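Local coordinates for protein CaaX farnesyltransferase beta subunit Ram1 (Aspergillus fumigatus, PDB 4L9P) that probably catalyses, with its alpha subunit, farnesyl transfer from farnesyl diphosphate to the cysteine of C-terminal CaaX motifs, and binds the zinc ion and the peptide, at residues I222-G232 and V260-P271; Y401-L411 and A437-Q445. All blocks are in the same frame, centred on the assembly; numbering follows the deposited sequence.

Contact 1 (I222-G232 and V260-P271); sequences IDRKAMWKWLG and VHALLDLPLALP
The indole of Trp228 is held between two prolines. Pro267 CD lies over the five-membered ring of Trp228, 3.8 Å from its centroid. On the opposite face, Pro271 CG lies 3.9 Å from the centroid of the six-membered ring of Trp228. Both are CH-pi contacts. The indole reaches between the prolines because its CG is anti to the backbone N (chi1 177°). Its edge is fixed too: Trp228 NE1 donates to Ala269 O at 2.9 Å, bent at the hydrogen to 140°. A weak second bond runs from the same nitrogen to Pro267 O. Pro267 O also accepts from His261 NE2, at 2.8 Å, which ties the turn back to its own helix.

Beside the indole is an apolar layer. Leu231 CD1 meets Leu266 CD1 at 3.7 Å, the two side chains crossing at about a right angle. Met227 CG rests on Val260, Leu264 and Leu266. Ile222 CD1 touches Leu264 CD2 at 3.6 Å.

Arg224 closes the other end. Arg224 NH2 donates to Leu264 O at 3.0 Å, in the carbonyl plane, and a weak bond from NE joins the same oxygen. The Schellman motif at Asp265 ends helix 251-263 here. A water links Arg224 NH2 to Asp265 OD2, which also forms a salt bridge with Lys458.

The contact thus joins helix 224-234 to helix 251-263 and the turn after it, within the alpha-alpha toroid. Helix 502-513 packs on Arg224 and Leu264 through Phe512, helix 200-213 meets Ile222 through Ile210, and Phe517 stands edge-to-face with Trp228.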
loop_
_atom_site.group_PDB
_atom_site.type_symbol
_atom_site.label_atom_id
_atom_site.label_comp_id
_atom_site.label_asym_id
_atom_site.label_seq_id
_atom_site.Cartn_x
_atom_site.Cartn_y
_atom_site.Cartn_z
ATOM N N ILE B 222 22.235 15.962 -1.923
ATOM C CA ILE B 222 20.904 16.369 -2.365
ATOM C C ILE B 222 20.812 17.865 -2.669
ATOM O O ILE B 222 21.166 18.679 -1.833
ATOM C CB ILE B 222 19.845 16.016 -1.308
ATOM C CG1 ILE B 222 19.917 14.521 -0.926
ATOM C CG2 ILE B 222 18.447 16.513 -1.818
ATOM C CD1 ILE B 222 19.287 14.136 0.465
ATOM N N ASP B 223 20.295 18.234 -3.858
ATOM C CA ASP B 223 20.010 19.633 -4.152
ATOM C C ASP B 223 18.623 19.918 -3.582
ATOM O O ASP B 223 17.607 19.594 -4.185
ATOM C CB ASP B 223 20.076 19.918 -5.669
ATOM C CG ASP B 223 19.839 21.398 -6.014
ATOM O OD1 ASP B 223 19.238 22.154 -5.211
ATOM O OD2 ASP B 223 20.284 21.815 -7.096
ATOM N N ARG B 224 18.596 20.483 -2.378
ATOM C CA ARG B 224 17.306 20.670 -1.675
ATOM C C ARG B 224 16.393 21.656 -2.323
ATOM O O ARG B 224 15.171 21.405 -2.380
ATOM C CB ARG B 224 17.466 21.233 -0.260
ATOM C CG ARG B 224 17.818 20.396 0.850
ATOM C CD ARG B 224 18.332 21.500 1.837
ATOM N NE ARG B 224 17.319 21.762 2.775
ATOM C CZ ARG B 224 17.309 22.612 3.773
ATOM N NH1 ARG B 224 18.239 23.580 3.971
ATOM N NH2 ARG B 224 16.256 22.491 4.556
ATOM N N LYS B 225 16.924 22.794 -2.787
ATOM C CA LYS B 225 16.069 23.758 -3.466
ATOM C C LYS B 225 15.460 23.162 -4.740
ATOM O O LYS B 225 14.262 23.344 -5.017
ATOM C CB LYS B 225 16.837 25.057 -3.799
ATOM C CG LYS B 225 15.909 26.011 -4.447
ATOM C CD LYS B 225 16.484 27.376 -4.514
ATOM C CE LYS B 225 15.426 28.332 -4.204
ATOM N NZ LYS B 225 16.025 29.646 -4.199
ATOM N N ALA B 226 16.264 22.414 -5.515
ATOM C CA ALA B 226 15.731 21.872 -6.748
ATOM C C ALA B 226 14.722 20.759 -6.405
ATOM O O ALA B 226 13.703 20.605 -7.096
ATOM C CB ALA B 226 16.863 21.348 -7.611
ATOM N N MET B 227 14.976 19.997 -5.341
ATOM C CA MET B 227 13.971 19.014 -4.909
ATOM C C MET B 227 12.630 19.658 -4.569
ATOM O O MET B 227 11.560 19.113 -4.927
ATOM C CB MET B 227 14.469 18.275 -3.650
ATOM C CG MET B 227 13.497 17.204 -3.101
ATOM S SD MET B 227 13.452 15.700 -4.146
ATOM C CE MET B 227 15.003 14.940 -3.701
ATOM N N TRP B 228 12.661 20.779 -3.844
ATOM C CA TRP B 228 11.446 21.516 -3.514
ATOM C C TRP B 228 10.712 22.034 -4.766
ATOM O O TRP B 228 9.475 21.890 -4.867
ATOM C CB TRP B 228 11.871 22.685 -2.631
ATOM C CG TRP B 228 10.801 23.642 -2.204
ATOM C CD1 TRP B 228 9.758 23.429 -1.338
ATOM C CD2 TRP B 228 10.759 25.019 -2.562
ATOM N NE1 TRP B 228 9.039 24.603 -1.141
ATOM C CE2 TRP B 228 9.639 25.600 -1.893
ATOM C CE3 TRP B 228 11.555 25.805 -3.400
ATOM C CZ2 TRP B 228 9.311 26.995 -2.002
ATOM C CZ3 TRP B 228 11.241 27.179 -3.527
ATOM C CH2 TRP B 228 10.130 27.762 -2.818
ATOM N N LYS B 229 11.455 22.593 -5.723
ATOM C CA LYS B 229 10.797 23.053 -6.937
ATOM C C LYS B 229 10.130 21.901 -7.705
ATOM O O LYS B 229 9.005 22.043 -8.184
ATOM C CB LYS B 229 11.805 23.776 -7.854
ATOM C CG LYS B 229 12.238 25.130 -7.260
ATOM C CD LYS B 229 13.179 25.845 -8.185
ATOM C CE LYS B 229 13.345 27.264 -7.768
ATOM N NZ LYS B 229 14.041 27.886 -8.919
ATOM N N TRP B 230 10.833 20.766 -7.801
ATOM C CA TRP B 230 10.317 19.636 -8.551
ATOM C C TRP B 230 9.114 19.058 -7.808
ATOM O O TRP B 230 8.061 18.802 -8.430
ATOM C CB TRP B 230 11.419 18.582 -8.773
ATOM C CG TRP B 230 10.837 17.271 -9.205
ATOM C CD1 TRP B 230 10.242 16.973 -10.426
ATOM C CD2 TRP B 230 10.754 16.062 -8.413
ATOM N NE1 TRP B 230 9.762 15.690 -10.388
ATOM C CE2 TRP B 230 10.091 15.094 -9.201
ATOM C CE3 TRP B 230 11.230 15.716 -7.134
ATOM C CZ2 TRP B 230 9.842 13.805 -8.746
ATOM C CZ3 TRP B 230 11.003 14.474 -6.654
ATOM C CH2 TRP B 230 10.328 13.500 -7.483
ATOM N N LEU B 231 9.224 18.826 -6.495
ATOM C CA LEU B 231 8.054 18.260 -5.777
ATOM C C LEU B 231 6.848 19.188 -5.910
ATOM O O LEU B 231 5.711 18.749 -5.977
ATOM C CB LEU B 231 8.364 18.071 -4.298
ATOM C CG LEU B 231 9.258 16.888 -3.977
ATOM C CD1 LEU B 231 9.621 16.961 -2.479
ATOM C CD2 LEU B 231 8.580 15.570 -4.329
ATOM N N GLY B 232 7.086 20.505 -5.926
ATOM C CA GLY B 232 5.969 21.431 -6.094
ATOM C C GLY B 232 5.215 21.245 -7.421
ATOM O O GLY B 232 4.022 21.537 -7.498
ATOM N N VAL B 260 9.837 12.735 1.878
ATOM C CA VAL B 260 11.015 13.494 1.398
ATOM C C VAL B 260 10.977 14.942 1.911
ATOM O O VAL B 260 11.994 15.478 2.387
ATOM C CB VAL B 260 11.065 13.489 -0.104
ATOM C CG1 VAL B 260 12.130 14.465 -0.687
ATOM C CG2 VAL B 260 11.356 12.027 -0.594
ATOM N N HIS B 261 9.786 15.542 1.831
ATOM C CA HIS B 261 9.633 16.940 2.275
ATOM C C HIS B 261 10.018 17.068 3.744
ATOM O O HIS B 261 10.750 18.007 4.128
ATOM C CB HIS B 261 8.179 17.321 2.015
ATOM C CG HIS B 261 7.875 18.767 2.247
ATOM N ND1 HIS B 261 7.835 19.335 3.509
ATOM C CD2 HIS B 261 7.650 19.771 1.355
ATOM C CE1 HIS B 261 7.566 20.638 3.375
ATOM N NE2 HIS B 261 7.455 20.925 2.077
ATOM N N ALA B 262 9.509 16.170 4.585
ATOM C CA ALA B 262 9.764 16.239 6.025
ATOM C C ALA B 262 11.226 15.965 6.358
ATOM O O ALA B 262 11.842 16.700 7.141
ATOM C CB ALA B 262 8.910 15.210 6.780
ATOM N N LEU B 263 11.803 14.895 5.796
ATOM C CA LEU B 263 13.165 14.568 6.220
ATOM C C LEU B 263 14.201 15.617 5.738
ATOM O O LEU B 263 15.246 15.740 6.356
ATOM C CB LEU B 263 13.581 13.177 5.710
ATOM C CG LEU B 263 12.813 12.068 6.403
ATOM C CD1 LEU B 263 13.193 10.695 5.723
ATOM C CD2 LEU B 263 13.140 11.976 7.892
ATOM N N LEU B 264 13.936 16.333 4.639
ATOM C CA LEU B 264 14.842 17.359 4.114
ATOM C C LEU B 264 14.469 18.767 4.646
ATOM O O LEU B 264 15.090 19.753 4.243
ATOM C CB LEU B 264 14.796 17.367 2.585
ATOM C CG LEU B 264 15.251 16.036 1.926
ATOM C CD1 LEU B 264 15.223 16.294 0.411
ATOM C CD2 LEU B 264 16.577 15.452 2.412
ATOM N N ASP B 265 13.486 18.852 5.547
ATOM C CA ASP B 265 12.967 20.119 6.090
ATOM C C ASP B 265 12.736 21.129 4.938
ATOM O O ASP B 265 13.240 22.269 4.967
ATOM C CB ASP B 265 13.933 20.701 7.126
ATOM C CG ASP B 265 13.350 21.934 7.831
ATOM O OD1 ASP B 265 12.090 21.940 7.997
ATOM O OD2 ASP B 265 14.123 22.912 8.150
ATOM N N LEU B 266 11.991 20.723 3.923
ATOM C CA LEU B 266 11.720 21.666 2.854
ATOM C C LEU B 266 10.690 22.687 3.296
ATOM O O LEU B 266 9.902 22.449 4.213
ATOM C CB LEU B 266 11.143 20.941 1.627
ATOM C CG LEU B 266 12.084 19.854 1.062
ATOM C CD1 LEU B 266 11.481 19.220 -0.199
ATOM C CD2 LEU B 266 13.518 20.393 0.781
ATOM N N PRO B 267 10.668 23.858 2.646
ATOM C CA PRO B 267 9.630 24.813 3.030
ATOM C C PRO B 267 8.229 24.282 2.787
ATOM O O PRO B 267 7.972 23.617 1.779
ATOM C CB PRO B 267 9.903 26.015 2.077
ATOM C CG PRO B 267 11.327 25.902 1.708
ATOM C CD PRO B 267 11.576 24.376 1.606
ATOM N N LEU B 268 7.329 24.553 3.713
ATOM C CA LEU B 268 5.924 24.193 3.590
ATOM C C LEU B 268 5.219 24.886 2.426
ATOM O O LEU B 268 4.345 24.269 1.773
ATOM C CB LEU B 268 5.245 24.529 4.919
ATOM C CG LEU B 268 3.761 24.355 4.991
ATOM C CD1 LEU B 268 3.411 22.907 4.778
ATOM C CD2 LEU B 268 3.250 24.828 6.414
ATOM N N ALA B 269 5.583 26.147 2.151
ATOM C CA ALA B 269 4.952 26.818 1.049
ATOM C C ALA B 269 5.311 26.187 -0.284
ATOM O O ALA B 269 6.435 25.723 -0.501
ATOM C CB ALA B 269 5.441 28.270 0.969
ATOM N N LEU B 270 4.358 26.144 -1.194
ATOM C CA LEU B 270 4.686 25.751 -2.568
ATOM C C LEU B 270 5.630 26.757 -3.204
ATOM O O LEU B 270 5.578 27.955 -2.902
ATOM C CB LEU B 270 3.416 25.678 -3.405
ATOM C CG LEU B 270 2.425 24.545 -3.024
ATOM C CD1 LEU B 270 1.041 24.776 -3.719
ATOM C CD2 LEU B 270 2.997 23.156 -3.356
ATOM N N PRO B 271 6.476 26.294 -4.117
ATOM C CA PRO B 271 7.290 27.263 -4.896
ATOM C C PRO B 271 6.368 28.325 -5.498
ATOM O O PRO B 271 5.196 28.049 -5.864
ATOM C CB PRO B 271 7.892 26.396 -6.004
ATOM C CG PRO B 271 7.947 25.014 -5.382
ATOM C CD PRO B 271 6.748 24.888 -4.509
HETATM O O HOH W 1 16.068 23.958 6.812
#

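Contact 2 (Y401-L411 and A437-Q445)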
loop_
_atom_site.group_PDB
_atom_site.type_symbol
_atom_site.label_atom_id
_atom_site.label_comp_id
_atom_site.label_asym_id
_atom_site.label_seq_id
_atom_site.Cartn_x
_atom_site.Cartn_y
_atom_site.Cartn_z
ATOM N N TYR B 401 -4.230 -6.703 17.031
ATOM C CA TYR B 401 -4.036 -7.791 16.086
ATOM C C TYR B 401 -3.205 -8.845 16.855
ATOM O O TYR B 401 -2.807 -8.618 18.008
ATOM C CB TYR B 401 -3.258 -7.340 14.823
ATOM C CG TYR B 401 -1.853 -6.900 15.130
ATOM C CD1 TYR B 401 -1.572 -5.674 15.684
ATOM C CD2 TYR B 401 -0.794 -7.742 14.809
ATOM C CE1 TYR B 401 -0.262 -5.277 15.984
ATOM C CE2 TYR B 401 0.545 -7.348 15.067
ATOM C CZ TYR B 401 0.812 -6.114 15.647
ATOM O OH TYR B 401 2.152 -5.781 15.902
ATOM N N SER B 402 -2.934 -9.980 16.206
ATOM C CA SER B 402 -2.173 -11.068 16.823
ATOM C C SER B 402 -0.701 -10.977 16.461
ATOM O O SER B 402 -0.280 -11.360 15.350
ATOM C CB SER B 402 -2.751 -12.437 16.382
ATOM O OG SER B 402 -1.906 -13.470 16.901
ATOM N N ARG B 403 0.120 -10.550 17.424
ATOM C CA ARG B 403 1.564 -10.559 17.205
ATOM C C ARG B 403 2.098 -11.986 17.055
ATOM O O ARG B 403 3.004 -12.237 16.252
ATOM C CB ARG B 403 2.292 -9.827 18.356
ATOM C CG ARG B 403 2.065 -8.301 18.366
ATOM C CD ARG B 403 2.984 -7.607 19.493
ATOM N NE ARG B 403 2.754 -8.076 20.820
ATOM C CZ ARG B 403 3.680 -8.569 21.623
ATOM N NH1 ARG B 403 5.011 -8.601 21.294
ATOM N NH2 ARG B 403 3.293 -8.960 22.822
ATOM N N GLU B 404 1.501 -12.920 17.788
ATOM C CA GLU B 404 1.908 -14.322 17.680
ATOM C C GLU B 404 1.689 -14.786 16.226
ATOM O O GLU B 404 2.569 -15.408 15.652
ATOM C CB GLU B 404 1.041 -15.195 18.619
ATOM C CG GLU B 404 1.287 -16.683 18.383
ATOM C CD GLU B 404 0.598 -17.629 19.351
ATOM O OE1 GLU B 404 -0.218 -17.148 20.159
ATOM O OE2 GLU B 404 0.964 -18.832 19.335
ATOM N N GLY B 405 0.481 -14.552 15.695
ATOM C CA GLY B 405 0.209 -15.010 14.328
ATOM C C GLY B 405 1.178 -14.446 13.300
ATOM O O GLY B 405 1.719 -15.158 12.447
ATOM N N LEU B 406 1.447 -13.147 13.401
ATOM C CA LEU B 406 2.334 -12.537 12.417
ATOM C C LEU B 406 3.739 -13.093 12.515
ATOM O O LEU B 406 4.428 -13.316 11.524
ATOM C CB LEU B 406 2.307 -11.010 12.579
ATOM C CG LEU B 406 3.168 -10.286 11.567
ATOM C CD1 LEU B 406 2.681 -10.572 10.143
ATOM C CD2 LEU B 406 3.230 -8.753 11.865
ATOM N N THR B 407 4.171 -13.276 13.780
ATOM C CA THR B 407 5.504 -13.777 14.017
ATOM C C THR B 407 5.663 -15.223 13.500
ATOM O O THR B 407 6.681 -15.569 12.876
ATOM C CB THR B 407 5.806 -13.755 15.509
ATOM O OG1 THR B 407 5.754 -12.394 15.943
ATOM C CG2 THR B 407 7.235 -14.239 15.752
ATOM N N ARG B 408 4.646 -16.051 13.737
ATOM C CA ARG B 408 4.664 -17.399 13.160
ATOM C C ARG B 408 4.735 -17.344 11.645
ATOM O O ARG B 408 5.476 -18.101 11.028
ATOM C CB ARG B 408 3.444 -18.220 13.581
ATOM C CG ARG B 408 3.452 -18.512 15.099
ATOM C CD ARG B 408 2.251 -19.457 15.437
ATOM N NE ARG B 408 2.286 -19.770 16.890
ATOM C CZ ARG B 408 3.098 -20.667 17.447
ATOM N NH1 ARG B 408 3.873 -21.442 16.687
ATOM N NH2 ARG B 408 3.100 -20.769 18.787
ATOM N N TYR B 409 3.894 -16.491 10.997
ATOM C CA TYR B 409 3.952 -16.485 9.569
ATOM C C TYR B 409 5.319 -16.079 9.057
ATOM O O TYR B 409 5.865 -16.709 8.174
ATOM C CB TYR B 409 2.904 -15.487 9.055
ATOM C CG TYR B 409 2.752 -15.551 7.518
ATOM C CD1 TYR B 409 2.384 -16.761 6.871
ATOM C CD2 TYR B 409 3.192 -14.454 6.733
ATOM C CE1 TYR B 409 2.367 -16.846 5.501
ATOM C CE2 TYR B 409 3.131 -14.511 5.321
ATOM C CZ TYR B 409 2.795 -15.727 4.730
ATOM O OH TYR B 409 2.802 -15.848 3.361
ATOM N N ILE B 410 5.918 -15.042 9.628
ATOM C CA ILE B 410 7.227 -14.619 9.121
ATOM C C ILE B 410 8.307 -15.659 9.384
ATOM O O ILE B 410 9.023 -16.066 8.444
ATOM C CB ILE B 410 7.619 -13.286 9.804
ATOM C CG1 ILE B 410 6.657 -12.135 9.370
ATOM C CG2 ILE B 410 9.098 -12.917 9.467
ATOM C CD1 ILE B 410 6.787 -10.901 10.231
ATOM N N LEU B 411 8.414 -16.128 10.630
ATOM C CA LEU B 411 9.540 -17.022 10.950
ATOM C C LEU B 411 9.320 -18.447 10.471
ATOM O O LEU B 411 10.320 -19.108 10.048
ATOM C CB LEU B 411 9.840 -17.005 12.460
ATOM C CG LEU B 411 10.363 -15.663 12.952
ATOM C CD1 LEU B 411 10.563 -15.710 14.530
ATOM C CD2 LEU B 411 11.693 -15.279 12.255
ATOM N N ALA B 437 9.366 -8.142 5.371
ATOM C CA ALA B 437 9.102 -9.153 6.412
ATOM C C ALA B 437 9.933 -8.845 7.663
ATOM O O ALA B 437 9.398 -8.943 8.771
ATOM C CB ALA B 437 9.428 -10.540 5.918
ATOM N N LEU B 438 11.191 -8.420 7.493
ATOM C CA LEU B 438 11.999 -8.045 8.661
ATOM C C LEU B 438 11.417 -6.827 9.355
ATOM O O LEU B 438 11.399 -6.729 10.572
ATOM C CB LEU B 438 13.453 -7.813 8.265
ATOM C CG LEU B 438 14.205 -9.093 7.832
ATOM C CD1 LEU B 438 15.549 -8.649 7.240
ATOM C CD2 LEU B 438 14.445 -10.026 9.017
ATOM N N THR B 439 10.926 -5.863 8.570
ATOM C CA THR B 439 10.376 -4.633 9.144
ATOM C C THR B 439 9.170 -4.993 10.028
ATOM O O THR B 439 9.022 -4.526 11.165
ATOM C CB THR B 439 9.970 -3.664 8.019
ATOM O OG1 THR B 439 11.144 -3.196 7.345
ATOM C CG2 THR B 439 9.272 -2.464 8.598
ATOM N N GLY B 440 8.286 -5.862 9.531
ATOM C CA GLY B 440 7.149 -6.306 10.317
ATOM C C GLY B 440 7.526 -7.113 11.550
ATOM O O GLY B 440 6.885 -6.931 12.585
ATOM N N LEU B 441 8.550 -7.973 11.447
ATOM C CA LEU B 441 9.000 -8.686 12.627
ATOM C C LEU B 441 9.491 -7.666 13.669
ATOM O O LEU B 441 9.236 -7.815 14.870
ATOM C CB LEU B 441 10.096 -9.644 12.208
ATOM C CG LEU B 441 10.621 -10.499 13.427
ATOM C CD1 LEU B 441 9.519 -11.333 14.140
ATOM C CD2 LEU B 441 11.739 -11.406 12.855
ATOM N N SER B 442 10.190 -6.625 13.216
ATOM C CA SER B 442 10.662 -5.617 14.198
ATOM C C SER B 442 9.466 -4.977 14.878
ATOM O O SER B 442 9.470 -4.759 16.099
ATOM C CB SER B 442 11.577 -4.602 13.543
ATOM O OG SER B 442 11.999 -3.682 14.569
ATOM N N THR B 443 8.421 -4.598 14.122
ATOM C CA THR B 443 7.262 -3.908 14.715
ATOM C C THR B 443 6.676 -4.677 15.882
ATOM O O THR B 443 6.307 -4.102 16.907
ATOM C CB THR B 443 6.140 -3.777 13.638
ATOM O OG1 THR B 443 6.625 -2.970 12.576
ATOM C CG2 THR B 443 4.791 -3.223 14.187
ATOM N N VAL B 444 6.587 -6.008 15.739
ATOM C CA VAL B 444 5.995 -6.791 16.839
ATOM C C VAL B 444 6.858 -6.815 18.101
ATOM O O VAL B 444 6.363 -7.178 19.181
ATOM C CB VAL B 444 5.634 -8.244 16.463
ATOM C CG1 VAL B 444 4.726 -8.344 15.229
ATOM C CG2 VAL B 444 6.817 -9.125 16.293
ATOM N N GLN B 445 8.108 -6.448 17.952
ATOM C CA GLN B 445 9.054 -6.506 19.081
ATOM C C GLN B 445 9.132 -5.216 19.863
ATOM O O GLN B 445 9.935 -5.151 20.812
ATOM C CB GLN B 445 10.417 -6.889 18.529
ATOM C CG GLN B 445 10.410 -8.235 17.873
ATOM C CD GLN B 445 11.732 -8.539 17.148
ATOM O OE1 GLN B 445 12.502 -7.629 16.798
ATOM N NE2 GLN B 445 11.967 -9.820 16.865
#
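Val444 is the hub of this contact, set against Tyr401, just before helix 403-413, and Arg403, Leu406 and Thr407 in its first turns. Val444 CG1 takes Leu406 CD2 at 3.7 Å. Tyr401 OH reaches the same methyl, which lies near the plane of the tyrosine ring, at its edge. The other methyl, Val444 CG2, approaches Thr407 OG1 to 3.5 Å. The CH2 groups of Arg403 run alongside Val444 in the opposite direction. The arginine then bends at chi3 (-59°), and Arg403 NH1 donates to Val444 O at 2.9 Å. This bond is fairly straight, and the oxygen lies in the guanidinium plane. A second nitrogen of the group is engaged as well: Arg403 NE forms a salt bridge with Asp481.

Toward Leu411 the side chains meet less closely, and this end is buried too, so the contact has no solvent side. Ile410 CD1 rests on backbone, 3.6 Å from both Ala437 O and Leu441 N, next to Gly440. Side-chain contacts are wider here: Ile410 CG2 stands 4.3 Å from Ala437 CB, while Leu411 CD2 still packs at 3.9 Å on Leu441 CD2.

Segments 403-411 and 437-444 run roughly antiparallel at 148°, their axes 9.8 Å apart at closest approach. Ser402 is the N-cap of helix 403-413, its OG accepting from Gly405 N. Tyr401 O bonds to Asn344 of the alpha subunit, so this helix start also lies at the subunit interface. Helix 431-444 carries the zinc ligand His433, one turn before Ala437.

Most of the interface is apolar. Its one polar link across the helices pairs Arg403, in the first turn of one helix, with the carbonyl of Val444. Asp481 would be expected to balance the buried charge of Arg403.

How the contacts relate
Contact 1 comes first along the chain and closes before contact 2 opens. Their centres are about 35 Å apart, on opposite sides of the centre of the chain, and their nearest atoms are about 14 Å apart. They share no helix. Contact 1 uses helices 224-234 and 251-263, contact 2 helices 403-413 and 431-444. All four segments lie in one alpha-alpha toroid domain, so the two contacts tie helices on separate parts of one ring. Contact 2 is near the zinc site: the side chain of Ala437 is about 9 Å from the metal. Contact 1 lies away from the annotated sites, with the Val260 side chain about 10 Å from the bound farnesyl diphosphate analogue.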